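PDB 7DRY: CMP/dCMP-type deaminase domain-containing protein from Aspergillus oryzae RIB40, which probably catalyses a zinc-dependent deamination step in riboflavin biosynthesis, as a member of the cytidine deaminase (CDA) fold superfamily. Local coordinates for residues H61-C66 with M99-K104; S68-V73 with W82-S87; V76-V81 with V113-R118; I167-V172 with N177-V182. One frame throughout, in Å; residues are numbered along the deposited sequence.

Interaction 1: H61-C66 with M99-K104; sequences HAEQCC and MEPCGK. With ZN (zinc ion), chain B; SO4 (sulfate ion), chain C.
H61 and C102 meet across a shared zinc ion. The imidazole brings ND1 to the metal at 2.0 Å and C102 offers SG at 2.2 Å; the sulfur lies at the ring edge and not over its face. ND1 and SG are 3.4 Å apart, the spacing expected of neighbouring ligands. C102 reaches inward because SG sits between its backbone N and carbonyl carbon (chi1 63°). With ND1 taken by zinc, NE2 on the far side of the ring is left to donate, and it does so in the ring plane to O1 of a sulfate, probably from the crystallisation liquor, at 2.7 Å. Backbone N of H61, at the N-cap position, donates to OE1 of Q64 in the first turn of helix 62-73.

E63 crosses P101 at about a right angle: its chain bends at chi2 (93°) and OE2 rests 3.2 Å from CA of P101. Water 1, 3.0 Å from OE2 of E63, can also donate to O of M99. C112 completes the protein ligands, and water 2 is a fourth, longer ligand, 2.5 Å from the zinc ion. HAE and PC…C are the zinc signature of CDA-fold deaminases. One nitrogen and two sulfurs leave a site for water, consistent with a metal that activates it for hydrolytic deamination.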
loop_
_atom_site.group_PDB
_atom_site.type_symbol
_atom_site.label_atom_id
_atom_site.label_comp_id
_atom_site.label_asym_id
_atom_site.label_seq_id
_atom_site.Cartn_x
_atom_site.Cartn_y
_atom_site.Cartn_z
ATOM N N HIS A 61 -0.938 -8.725 3.548
ATOM C CA HIS A 61 -0.705 -7.297 3.702
ATOM C C HIS A 61 -1.782 -6.488 2.981
ATOM O O HIS A 61 -2.555 -7.008 2.179
ATOM C CB HIS A 61 0.674 -6.937 3.162
ATOM C CG HIS A 61 1.794 -7.346 4.064
ATOM N ND1 HIS A 61 3.082 -6.884 3.902
ATOM C CD2 HIS A 61 1.826 -8.191 5.123
ATOM C CE1 HIS A 61 3.855 -7.408 4.837
ATOM N NE2 HIS A 61 3.119 -8.213 5.586
ATOM N N ALA A 62 -1.819 -5.182 3.263
ATOM C CA ALA A 62 -2.867 -4.328 2.698
ATOM C C ALA A 62 -2.780 -4.255 1.179
ATOM O O ALA A 62 -3.801 -4.368 0.480
ATOM C CB ALA A 62 -2.756 -2.924 3.280
ATOM N N GLU A 63 -1.574 -4.005 0.648
ATOM C CA GLU A 63 -1.428 -3.870 -0.800
ATOM C C GLU A 63 -1.727 -5.189 -1.483
ATOM O O GLU A 63 -2.322 -5.219 -2.571
ATOM C CB GLU A 63 -0.002 -3.420 -1.139
ATOM C CG GLU A 63 0.470 -2.164 -0.397
ATOM C CD GLU A 63 1.230 -2.469 0.894
ATOM O OE1 GLU A 63 0.650 -3.013 1.848
ATOM O OE2 GLU A 63 2.428 -2.156 0.963
ATOM N N GLN A 64 -1.301 -6.286 -0.853
ATOM C CA GLN A 64 -1.628 -7.628 -1.317
ATOM C C GLN A 64 -3.136 -7.821 -1.403
ATOM O O GLN A 64 -3.663 -8.264 -2.430
ATOM C CB GLN A 64 -1.008 -8.629 -0.339
ATOM C CG GLN A 64 -1.276 -10.099 -0.605
ATOM C CD GLN A 64 -0.575 -10.988 0.410
ATOM O OE1 GLN A 64 -0.070 -10.516 1.432
ATOM N NE2 GLN A 64 -0.533 -12.282 0.125
ATOM N N CYS A 65 -3.853 -7.480 -0.332
ATOM C CA CYS A 65 -5.303 -7.649 -0.335
ATOM C C CYS A 65 -5.964 -6.730 -1.355
ATOM O O CYS A 65 -6.941 -7.116 -2.005
ATOM C CB CYS A 65 -5.837 -7.357 1.061
ATOM S SG CYS A 65 -5.473 -8.740 2.195
ATOM N N CYS A 66 -5.464 -5.504 -1.493
ATOM C CA CYS A 66 -6.023 -4.575 -2.471
ATOM C C CYS A 66 -5.968 -5.167 -3.876
ATOM O O CYS A 66 -6.958 -5.141 -4.626
ATOM C CB CYS A 66 -5.226 -3.272 -2.390
ATOM S SG CYS A 66 -5.787 -1.955 -3.493
ATOM N N MET A 99 1.649 2.809 5.248
ATOM C CA MET A 99 3.071 2.584 5.475
ATOM C C MET A 99 3.774 2.225 4.171
ATOM O O MET A 99 3.150 1.755 3.218
ATOM C CB MET A 99 3.276 1.468 6.510
ATOM C CG MET A 99 2.624 1.761 7.866
ATOM S SD MET A 99 3.039 0.570 9.140
ATOM C CE MET A 99 4.742 1.021 9.510
ATOM N N GLU A 100 5.086 2.471 4.139
ATOM C CA GLU A 100 5.907 2.161 2.977
ATOM C C GLU A 100 5.711 0.696 2.575
ATOM O O GLU A 100 5.745 -0.183 3.440
ATOM C CB GLU A 100 7.378 2.377 3.351
ATOM C CG GLU A 100 8.373 1.969 2.282
ATOM C CD GLU A 100 9.798 1.970 2.801
ATOM O OE1 GLU A 100 9.995 2.284 3.990
ATOM O OE2 GLU A 100 10.721 1.645 2.028
ATOM N N PRO A 101 5.503 0.401 1.290
ATOM C CA PRO A 101 5.388 -1.009 0.879
ATOM C C PRO A 101 6.655 -1.798 1.178
ATOM O O PRO A 101 7.774 -1.327 0.956
ATOM C CB PRO A 101 5.129 -0.925 -0.633
ATOM C CG PRO A 101 5.460 0.485 -1.021
ATOM C CD PRO A 101 5.235 1.333 0.184
ATOM N N CYS A 102 6.470 -3.014 1.675
ATOM C CA CYS A 102 7.609 -3.811 2.099
ATOM C C CYS A 102 8.379 -4.371 0.906
ATOM O O CYS A 102 7.814 -4.687 -0.151
ATOM C CB CYS A 102 7.180 -4.947 3.033
ATOM S SG CYS A 102 6.058 -6.217 2.317
ATOM N N GLY A 103 9.688 -4.492 1.096
ATOM C CA GLY A 103 10.538 -5.108 0.098
ATOM C C GLY A 103 11.114 -6.426 0.565
ATOM O O GLY A 103 11.804 -7.121 -0.188
ATOM N N LYS A 104 10.831 -6.770 1.821
ATOM C CA LYS A 104 11.269 -8.003 2.452
ATOM C C LYS A 104 10.213 -8.362 3.485
ATOM O O LYS A 104 9.632 -7.474 4.115
ATOM C CB LYS A 104 12.627 -7.807 3.138
ATOM C CG LYS A 104 13.214 -9.070 3.735
ATOM C CD LYS A 104 14.736 -9.020 3.753
ATOM C CE LYS A 104 15.310 -10.029 4.735
ATOM N NZ LYS A 104 15.640 -9.398 6.043
HETATM ZN ZN ZN B . 3.924 -5.643 2.512
HETATM S S SO4 C . 5.525 -10.781 7.577
HETATM O O1 SO4 C . 4.497 -9.754 7.351
HETATM O O2 SO4 C . 5.126 -11.559 8.745
HETATM O O3 SO4 C . 5.600 -11.656 6.421
HETATM O O4 SO4 C . 6.769 -10.059 7.786
HETATM O O HOH W 1 2.704 -1.289 3.815
HETATM O O HOH W 2 3.931 -3.570 3.959
#

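Interaction 2: S68-V73 with W82-S87; sequences SNYAAV and WEVLPS
The phenol ring of Y70 reaches from helix 62-73 to three consecutive residues of the loop 82-87, V84, L85 and P86, and each meets a different part of it. L85 lays methyl CD2 over one face, 3.9 Å from the ring centroid and 21° off the normal, a CH-pi contact displaced toward the CD2–CE2 side. CG2 of V84 packs against that rim, 3.7 Å from CE2 of Y70. Carbonyl O of V84 lies in the ring plane at the edge, 3.2 Å from OH of Y70; the hydroxyl may donate to it, although another acceptor competes for the proton. CD of P86 comes to the phenol end obliquely, 3.5 Å from OH.

What directs the ring outward is the first torsion of Y70: CG stands opposite the backbone N (chi1 -167°), so the long side chain projects away from the helix to the loop. V84 turns CG2 between its own N and carbonyl carbon, where the methyl faces the ring.

Further out, Y70 stacks with the ring of H74, four residues on and just past the helix, and touches V48 and S49 of strand 46-52, while V81 packs on it from the approaching chain. On the loop side, R124 holds O of L85, and OG of S87 bonds to N of K125. A tyrosine suits the site because it combines a flat apolar surface with a polar end. A leucine methyl covers one face, with valine and proline carbons about the rim and the phenol end, while the hydroxyl remains near a backbone carbonyl, so one residue gives the loop both apolar cover and a likely, though unsettled, polar tie.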
loop_
_atom_site.group_PDB
_atom_site.type_symbol
_atom_site.label_atom_id
_atom_site.label_comp_id
_atom_site.label_asym_id
_atom_site.label_seq_id
_atom_site.Cartn_x
_atom_site.Cartn_y
_atom_site.Cartn_z
ATOM N N SER A 68 -5.439 -8.428 -4.628
ATOM C CA SER A 68 -6.135 -9.706 -4.693
ATOM C C SER A 68 -7.645 -9.517 -4.759
ATOM O O SER A 68 -8.339 -10.308 -5.410
ATOM C CB SER A 68 -5.762 -10.536 -3.472
ATOM O OG SER A 68 -4.427 -10.995 -3.576
ATOM N N ASN A 69 -8.180 -8.490 -4.091
ATOM C CA ASN A 69 -9.605 -8.202 -4.203
ATOM C C ASN A 69 -9.973 -7.925 -5.653
ATOM O O ASN A 69 -10.971 -8.445 -6.170
ATOM C CB ASN A 69 -9.952 -6.982 -3.352
ATOM C CG ASN A 69 -9.970 -7.276 -1.872
ATOM O OD1 ASN A 69 -10.133 -8.413 -1.447
ATOM N ND2 ASN A 69 -9.825 -6.229 -1.074
ATOM N N TYR A 70 -9.160 -7.107 -6.336
ATOM C CA TYR A 70 -9.419 -6.805 -7.736
ATOM C C TYR A 70 -9.326 -8.065 -8.590
ATOM O O TYR A 70 -10.177 -8.305 -9.454
ATOM C CB TYR A 70 -8.443 -5.735 -8.222
ATOM C CG TYR A 70 -8.835 -5.133 -9.555
ATOM C CD1 TYR A 70 -9.672 -4.024 -9.629
ATOM C CD2 TYR A 70 -8.377 -5.679 -10.750
ATOM C CE1 TYR A 70 -10.028 -3.478 -10.840
ATOM C CE2 TYR A 70 -8.731 -5.127 -11.964
ATOM C CZ TYR A 70 -9.556 -4.027 -11.999
ATOM O OH TYR A 70 -9.915 -3.486 -13.220
ATOM N N ALA A 71 -8.301 -8.889 -8.348
ATOM C CA ALA A 71 -8.166 -10.149 -9.074
ATOM C C ALA A 71 -9.389 -11.046 -8.897
ATOM O O ALA A 71 -9.873 -11.636 -9.871
ATOM C CB ALA A 71 -6.893 -10.873 -8.624
ATOM N N ALA A 72 -9.900 -11.164 -7.663
ATOM C CA ALA A 72 -11.062 -12.016 -7.430
ATOM C C ALA A 72 -12.284 -11.500 -8.176
ATOM O O ALA A 72 -13.033 -12.279 -8.776
ATOM C CB ALA A 72 -11.356 -12.108 -5.929
ATOM N N VAL A 73 -12.516 -10.192 -8.135
ATOM C CA VAL A 73 -13.660 -9.626 -8.842
ATOM C C VAL A 73 -13.555 -9.870 -10.343
ATOM O O VAL A 73 -14.570 -10.058 -11.025
ATOM C CB VAL A 73 -13.787 -8.134 -8.469
ATOM C CG1 VAL A 73 -14.691 -7.391 -9.415
ATOM C CG2 VAL A 73 -14.293 -8.015 -7.025
ATOM N N TRP A 82 -2.098 -8.283 -13.013
ATOM C CA TRP A 82 -1.568 -7.365 -14.011
ATOM C C TRP A 82 -2.368 -7.405 -15.305
ATOM O O TRP A 82 -2.483 -6.388 -15.997
ATOM C CB TRP A 82 -0.096 -7.689 -14.281
ATOM C CG TRP A 82 0.182 -8.947 -15.098
ATOM C CD1 TRP A 82 0.450 -10.208 -14.623
ATOM C CD2 TRP A 82 0.259 -9.038 -16.526
ATOM N NE1 TRP A 82 0.677 -11.076 -15.676
ATOM C CE2 TRP A 82 0.561 -10.378 -16.851
ATOM C CE3 TRP A 82 0.092 -8.116 -17.565
ATOM C CZ2 TRP A 82 0.697 -10.814 -18.168
ATOM C CZ3 TRP A 82 0.228 -8.551 -18.868
ATOM C CH2 TRP A 82 0.526 -9.886 -19.157
ATOM N N GLU A 83 -2.935 -8.566 -15.654
ATOM C CA GLU A 83 -3.627 -8.708 -16.930
ATOM C C GLU A 83 -4.941 -7.941 -16.971
ATOM O O GLU A 83 -5.453 -7.678 -18.066
ATOM C CB GLU A 83 -3.954 -10.180 -17.193
ATOM C CG GLU A 83 -2.761 -11.111 -17.245
ATOM C CD GLU A 83 -3.168 -12.567 -17.434
ATOM O OE1 GLU A 83 -4.378 -12.846 -17.569
ATOM O OE2 GLU A 83 -2.272 -13.431 -17.419
ATOM N N VAL A 84 -5.499 -7.593 -15.817
ATOM C CA VAL A 84 -6.846 -7.037 -15.737
ATOM C C VAL A 84 -6.898 -5.632 -15.155
ATOM O O VAL A 84 -7.954 -4.987 -15.244
ATOM C CB VAL A 84 -7.820 -7.961 -14.975
ATOM C CG1 VAL A 84 -8.008 -9.278 -15.729
ATOM C CG2 VAL A 84 -7.324 -8.204 -13.563
ATOM N N LEU A 85 -5.824 -5.138 -14.541
ATOM C CA LEU A 85 -5.859 -3.781 -14.017
ATOM C C LEU A 85 -6.021 -2.785 -15.165
ATOM O O LEU A 85 -5.546 -3.025 -16.285
ATOM C CB LEU A 85 -4.574 -3.464 -13.265
ATOM C CG LEU A 85 -4.490 -4.101 -11.880
ATOM C CD1 LEU A 85 -3.050 -4.003 -11.368
ATOM C CD2 LEU A 85 -5.480 -3.462 -10.911
ATOM N N PRO A 86 -6.674 -1.650 -14.911
ATOM C CA PRO A 86 -6.857 -0.653 -15.976
ATOM C C PRO A 86 -5.527 -0.186 -16.544
ATOM O O PRO A 86 -4.532 -0.053 -15.826
ATOM C CB PRO A 86 -7.571 0.500 -15.260
ATOM C CG PRO A 86 -8.210 -0.111 -14.083
ATOM C CD PRO A 86 -7.318 -1.240 -13.651
ATOM N N SER A 87 -5.535 0.087 -17.851
ATOM C CA SER A 87 -4.353 0.584 -18.548
ATOM C C SER A 87 -4.876 1.456 -19.690
ATOM O O SER A 87 -5.005 1.008 -20.829
ATOM C CB SER A 87 -3.487 -0.561 -19.055
ATOM O OG SER A 87 -2.237 -0.076 -19.521
#

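Interaction 3: V76-V81 with V113-R118; sequences VPEDRV and VQRIIR
OE1 of E78 is gripped by two arginines at once, NH1 of R118 at 3.1 Å and NH2 of R115 at 3.2 Å. Both guanidinium groups present their edges to this oxygen, but neither lies flat with the carboxylate: the planes are 57° apart for R115 and 49° for R118. Both bridges use OE1 alone, OE2 standing farther off, so neither is a paired two-oxygen bridge. E78 gets there by folding back, with chi1 at 55° and a further bend at chi2, whereas both arginines stay extended from CG to NE. R115 in the last turns of helix 112-117 and R118 just beyond it are three residues apart and can converge on one acid.

Water 3 adds a second link, accepting from NH1 of R118 at 3.1 Å and lying 2.9 Å from O of E78, to which it can donate. D79 lies over one face of the R118 guanidinium, with CB 3.6 Å from NH2, so R118 is clasped at its edge by charge and on its face by carbon. R115 also packs on Q64 of helix 62-73 and makes a weak bond to O of L110. With two positive groups on one oxygen, E78 should remain ionised, and its charge ties the 3-10 turn to the helix carrying zinc ligand C112.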
loop_
_atom_site.group_PDB
_atom_site.type_symbol
_atom_site.label_atom_id
_atom_site.label_comp_id
_atom_site.label_asym_id
_atom_site.label_seq_id
_atom_site.Cartn_x
_atom_site.Cartn_y
_atom_site.Cartn_z
ATOM N N VAL A 76 -9.378 -13.760 -11.991
ATOM C CA VAL A 76 -8.024 -14.215 -12.309
ATOM C C VAL A 76 -7.269 -14.498 -11.018
ATOM O O VAL A 76 -7.582 -13.904 -9.970
ATOM C CB VAL A 76 -7.249 -13.215 -13.187
ATOM C CG1 VAL A 76 -7.917 -13.038 -14.545
ATOM C CG2 VAL A 76 -7.065 -11.876 -12.474
ATOM N N PRO A 77 -6.276 -15.394 -11.049
ATOM C CA PRO A 77 -5.399 -15.555 -9.886
ATOM C C PRO A 77 -4.708 -14.240 -9.558
ATOM O O PRO A 77 -4.472 -13.399 -10.428
ATOM C CB PRO A 77 -4.384 -16.612 -10.347
ATOM C CG PRO A 77 -4.991 -17.266 -11.548
ATOM C CD PRO A 77 -5.861 -16.230 -12.188
ATOM N N GLU A 78 -4.386 -14.056 -8.278
ATOM C CA GLU A 78 -3.826 -12.774 -7.859
ATOM C C GLU A 78 -2.484 -12.478 -8.532
ATOM O O GLU A 78 -2.177 -11.310 -8.814
ATOM C CB GLU A 78 -3.718 -12.709 -6.334
ATOM C CG GLU A 78 -2.929 -13.847 -5.713
ATOM C CD GLU A 78 -1.443 -13.549 -5.646
ATOM O OE1 GLU A 78 -1.081 -12.355 -5.563
ATOM O OE2 GLU A 78 -0.638 -14.506 -5.677
ATOM N N ASP A 79 -1.682 -13.508 -8.817
ATOM C CA ASP A 79 -0.422 -13.246 -9.506
ATOM C C ASP A 79 -0.619 -12.792 -10.948
ATOM O O ASP A 79 0.339 -12.307 -11.560
ATOM C CB ASP A 79 0.594 -14.403 -9.368
ATOM C CG ASP A 79 0.166 -15.693 -10.072
ATOM O OD1 ASP A 79 -0.846 -15.709 -10.801
ATOM O OD2 ASP A 79 0.877 -16.711 -9.898
ATOM N N ARG A 80 -1.837 -12.910 -11.488
ATOM C CA ARG A 80 -2.158 -12.468 -12.840
ATOM C C ARG A 80 -3.012 -11.200 -12.851
ATOM O O ARG A 80 -3.608 -10.869 -13.883
ATOM C CB ARG A 80 -2.851 -13.584 -13.623
ATOM C CG ARG A 80 -1.918 -14.711 -14.063
ATOM C CD ARG A 80 -2.678 -15.880 -14.696
ATOM N NE ARG A 80 -3.660 -15.425 -15.674
ATOM C CZ ARG A 80 -4.799 -16.054 -15.945
ATOM N NH1 ARG A 80 -5.108 -17.182 -15.314
ATOM N NH2 ARG A 80 -5.632 -15.555 -16.847
ATOM N N VAL A 81 -3.082 -10.483 -11.726
ATOM C CA VAL A 81 -3.896 -9.271 -11.680
ATOM C C VAL A 81 -3.386 -8.230 -12.665
ATOM O O VAL A 81 -4.161 -7.390 -13.138
ATOM C CB VAL A 81 -3.982 -8.717 -10.238
ATOM C CG1 VAL A 81 -2.697 -8.011 -9.835
ATOM C CG2 VAL A 81 -5.195 -7.785 -10.084
ATOM N N VAL A 113 6.306 -4.674 -2.623
ATOM C CA VAL A 113 6.909 -3.939 -3.732
ATOM C C VAL A 113 6.989 -4.815 -4.974
ATOM O O VAL A 113 6.745 -4.355 -6.097
ATOM C CB VAL A 113 8.277 -3.357 -3.328
ATOM C CG1 VAL A 113 9.045 -2.887 -4.554
ATOM C CG2 VAL A 113 8.090 -2.205 -2.362
ATOM N N GLN A 114 7.301 -6.100 -4.792
ATOM C CA GLN A 114 7.361 -7.009 -5.930
ATOM C C GLN A 114 5.979 -7.238 -6.532
ATOM O O GLN A 114 5.846 -7.338 -7.759
ATOM C CB GLN A 114 8.017 -8.321 -5.502
ATOM C CG GLN A 114 9.538 -8.222 -5.253
ATOM C CD GLN A 114 9.904 -7.796 -3.831
ATOM O OE1 GLN A 114 9.165 -7.069 -3.173
ATOM N NE2 GLN A 114 11.062 -8.253 -3.355
ATOM N N ARG A 115 4.939 -7.324 -5.690
ATOM C CA ARG A 115 3.568 -7.399 -6.201
ATOM C C ARG A 115 3.214 -6.154 -7.006
ATOM O O ARG A 115 2.515 -6.239 -8.022
ATOM C CB ARG A 115 2.562 -7.567 -5.057
ATOM C CG ARG A 115 2.705 -8.842 -4.265
ATOM C CD ARG A 115 1.628 -8.911 -3.169
ATOM N NE ARG A 115 2.032 -9.898 -2.187
ATOM C CZ ARG A 115 1.818 -11.205 -2.302
ATOM N NH1 ARG A 115 2.275 -12.029 -1.371
ATOM N NH2 ARG A 115 1.126 -11.682 -3.325
ATOM N N ILE A 116 3.692 -4.989 -6.563
ATOM C CA ILE A 116 3.427 -3.741 -7.275
ATOM C C ILE A 116 4.191 -3.702 -8.597
ATOM O O ILE A 116 3.635 -3.355 -9.647
ATOM C CB ILE A 116 3.779 -2.546 -6.372
ATOM C CG1 ILE A 116 2.781 -2.431 -5.222
ATOM C CG2 ILE A 116 3.857 -1.250 -7.185
ATOM C CD1 ILE A 116 3.307 -1.585 -4.076
ATOM N N ILE A 117 5.477 -4.063 -8.569
ATOM C CA ILE A 117 6.302 -4.003 -9.773
ATOM C C ILE A 117 5.754 -4.918 -10.860
ATOM O O ILE A 117 5.791 -4.585 -12.052
ATOM C CB ILE A 117 7.768 -4.331 -9.433
ATOM C CG1 ILE A 117 8.387 -3.182 -8.636
ATOM C CG2 ILE A 117 8.574 -4.634 -10.703
ATOM C CD1 ILE A 117 9.722 -3.534 -8.028
ATOM N N ARG A 118 5.241 -6.083 -10.480
ATOM C CA ARG A 118 4.787 -7.008 -11.507
ATOM C C ARG A 118 3.457 -6.616 -12.140
ATOM O O ARG A 118 3.035 -7.273 -13.095
ATOM C CB ARG A 118 4.771 -8.444 -10.988
ATOM C CG ARG A 118 3.663 -8.735 -10.057
ATOM C CD ARG A 118 3.685 -10.198 -9.625
ATOM N NE ARG A 118 2.646 -10.409 -8.626
ATOM C CZ ARG A 118 2.504 -11.507 -7.895
ATOM N NH1 ARG A 118 1.516 -11.568 -7.012
ATOM N NH2 ARG A 118 3.339 -12.534 -8.042
HETATM O O HOH W 3 -0.806 -9.512 -7.024
#

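Interaction 4: I167-V172 with N177-V182; sequences ILEVAV and NREEEV
V172 and V182 form the apolar centre of this contact, their CG2 methyls 3.7 Å apart, with CB of L168 extending it at 4.1 Å from CG2 of V182. V182 holds CG1 opposite its backbone N (chi1 170°), so both of its methyls face helix 164-171. CG2 of V172 also reaches CB of R178, which lies 3.3 Å from O of V172 where the first helix ends. Branched valines suit such close quarters, being broad near the backbone and short.

The polar contact is a pair of acids. OE1 of E169 and OE2 of E179 are only 2.7 Å apart, and the carboxylates are nearly coplanar (20°). At so short a distance one acid probably holds a proton and donates it to the other. R165 forms a salt bridge to OE2 of E169, which would offset charge there. E181 lays its carboxylate beside CG1 of V172 while OE2 bonds to H175, and R178 sends NH1 to O of A173.

Segments 167-171 and 178-182 run roughly antiparallel, their axes 145° apart in direction and 9.5 Å at closest approach, forming a helical hairpin. Helix 178-187 covers one side of helix 164-171, L168 continuing onto A185 and L186, while V170 packs against helix 5-16 and I167 on T98, just past strand 91-97.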
loop_
_atom_site.group_PDB
_atom_site.type_symbol
_atom_site.label_atom_id
_atom_site.label_comp_id
_atom_site.label_asym_id
_atom_site.label_seq_id
_atom_site.Cartn_x
_atom_site.Cartn_y
_atom_site.Cartn_z
ATOM N N ILE A 167 -0.771 6.820 12.070
ATOM C CA ILE A 167 -0.531 5.642 11.239
ATOM C C ILE A 167 0.161 4.549 12.043
ATOM O O ILE A 167 -0.220 3.375 11.976
ATOM C CB ILE A 167 0.268 6.037 9.989
ATOM C CG1 ILE A 167 -0.647 6.778 9.017
ATOM C CG2 ILE A 167 0.903 4.807 9.328
ATOM C CD1 ILE A 167 0.108 7.447 7.871
ATOM N N LEU A 168 1.163 4.923 12.842
ATOM C CA LEU A 168 1.902 3.936 13.626
ATOM C C LEU A 168 1.062 3.393 14.774
ATOM O O LEU A 168 1.083 2.186 15.038
ATOM C CB LEU A 168 3.197 4.555 14.154
ATOM C CG LEU A 168 4.230 4.851 13.070
ATOM C CD1 LEU A 168 5.314 5.767 13.595
ATOM C CD2 LEU A 168 4.828 3.550 12.546
ATOM N N GLU A 169 0.317 4.266 15.464
ATOM C CA GLU A 169 -0.518 3.805 16.576
ATOM C C GLU A 169 -1.517 2.757 16.112
ATOM O O GLU A 169 -1.744 1.755 16.800
ATOM C CB GLU A 169 -1.269 4.970 17.226
ATOM C CG GLU A 169 -0.392 6.061 17.861
ATOM C CD GLU A 169 0.163 5.704 19.217
ATOM O OE1 GLU A 169 -0.023 4.559 19.674
ATOM O OE2 GLU A 169 0.785 6.590 19.831
ATOM N N VAL A 170 -2.144 2.985 14.958
ATOM C CA VAL A 170 -3.064 1.998 14.411
ATOM C C VAL A 170 -2.304 0.743 13.999
ATOM O O VAL A 170 -2.703 -0.383 14.324
ATOM C CB VAL A 170 -3.844 2.611 13.238
ATOM C CG1 VAL A 170 -4.596 1.526 12.457
ATOM C CG2 VAL A 170 -4.796 3.707 13.742
ATOM N N ALA A 171 -1.176 0.924 13.313
ATOM C CA ALA A 171 -0.457 -0.213 12.747
ATOM C C ALA A 171 -0.073 -1.235 13.810
ATOM O O ALA A 171 -0.209 -2.446 13.592
ATOM C CB ALA A 171 0.791 0.270 12.016
ATOM N N VAL A 172 0.440 -0.781 14.953
ATOM C CA VAL A 172 0.992 -1.690 15.960
ATOM C C VAL A 172 0.049 -1.884 17.153
ATOM O O VAL A 172 0.495 -2.283 18.234
ATOM C CB VAL A 172 2.412 -1.294 16.402
ATOM C CG1 VAL A 172 3.343 -1.215 15.196
ATOM C CG2 VAL A 172 2.390 0.020 17.171
ATOM N N ASN A 177 4.326 -3.897 23.339
ATOM C CA ASN A 177 4.823 -2.606 23.807
ATOM C C ASN A 177 4.650 -1.559 22.722
ATOM O O ASN A 177 5.616 -0.941 22.263
ATOM C CB ASN A 177 6.258 -2.710 24.318
ATOM C CG ASN A 177 6.434 -3.857 25.289
ATOM O OD1 ASN A 177 5.918 -3.820 26.410
ATOM N ND2 ASN A 177 7.159 -4.884 24.867
ATOM N N ARG A 178 3.393 -1.353 22.336
ATOM C CA ARG A 178 3.089 -0.545 21.165
ATOM C C ARG A 178 3.555 0.895 21.339
ATOM O O ARG A 178 4.119 1.480 20.412
ATOM C CB ARG A 178 1.589 -0.605 20.883
ATOM C CG ARG A 178 0.743 -0.409 22.117
ATOM C CD ARG A 178 -0.700 -0.814 21.876
ATOM N NE ARG A 178 -1.487 -0.659 23.096
ATOM C CZ ARG A 178 -2.680 -1.207 23.293
ATOM N NH1 ARG A 178 -3.235 -1.959 22.354
ATOM N NH2 ARG A 178 -3.315 -1.009 24.440
ATOM N N GLU A 179 3.331 1.486 22.518
ATOM C CA GLU A 179 3.633 2.907 22.672
ATOM C C GLU A 179 5.131 3.162 22.611
ATOM O O GLU A 179 5.574 4.149 22.013
ATOM C CB GLU A 179 3.022 3.462 23.959
ATOM C CG GLU A 179 1.495 3.496 23.974
ATOM C CD GLU A 179 0.877 3.796 22.612
ATOM O OE1 GLU A 179 -0.050 3.060 22.196
ATOM O OE2 GLU A 179 1.307 4.773 21.961
ATOM N N GLU A 180 5.920 2.273 23.211
ATOM C CA GLU A 180 7.369 2.363 23.099
ATOM C C GLU A 180 7.813 2.167 21.655
ATOM O O GLU A 180 8.719 2.857 21.174
ATOM C CB GLU A 180 8.000 1.321 24.022
ATOM C CG GLU A 180 7.802 1.608 25.517
ATOM C CD GLU A 180 6.469 1.116 26.092
ATOM O OE1 GLU A 180 5.578 0.690 25.328
ATOM O OE2 GLU A 180 6.320 1.156 27.335
ATOM N N GLU A 181 7.153 1.254 20.938
ATOM C CA GLU A 181 7.477 0.996 19.537
ATOM C C GLU A 181 7.121 2.185 18.649
ATOM O O GLU A 181 7.855 2.508 17.705
ATOM C CB GLU A 181 6.751 -0.271 19.083
ATOM C CG GLU A 181 6.945 -0.649 17.633
ATOM C CD GLU A 181 6.387 -2.027 17.307
ATOM O OE1 GLU A 181 6.552 -2.474 16.150
ATOM O OE2 GLU A 181 5.790 -2.665 18.201
ATOM N N VAL A 182 5.990 2.843 18.923
ATOM C CA VAL A 182 5.639 4.048 18.178
ATOM C C VAL A 182 6.697 5.128 18.369
ATOM O O VAL A 182 7.065 5.830 17.421
ATOM C CB VAL A 182 4.229 4.528 18.571
ATOM C CG1 VAL A 182 3.939 5.907 17.984
ATOM C CG2 VAL A 182 3.184 3.522 18.100
#

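Following the chain from the N terminus, the first segments to take part lie on or just before helix 62-73: its start enters interaction 1 and its later turns interaction 2. Interaction 2 closes the shortest loop of the first three, returning at 82-87, and is nested inside the larger loop that interaction 1 closes at 99-104, after strand 91-97. Interaction 3 crosses both; it joins the connection after helix 62-73 to helix 112-117. Backbone N of V113 probably bonds to O of C102, linking interactions 3 and 1. Interaction 4 follows in series and closes the short turn between helices 164-171 and 178-187; its centre is about 17 Å from that of interaction 1, yet its first helix packs on M99.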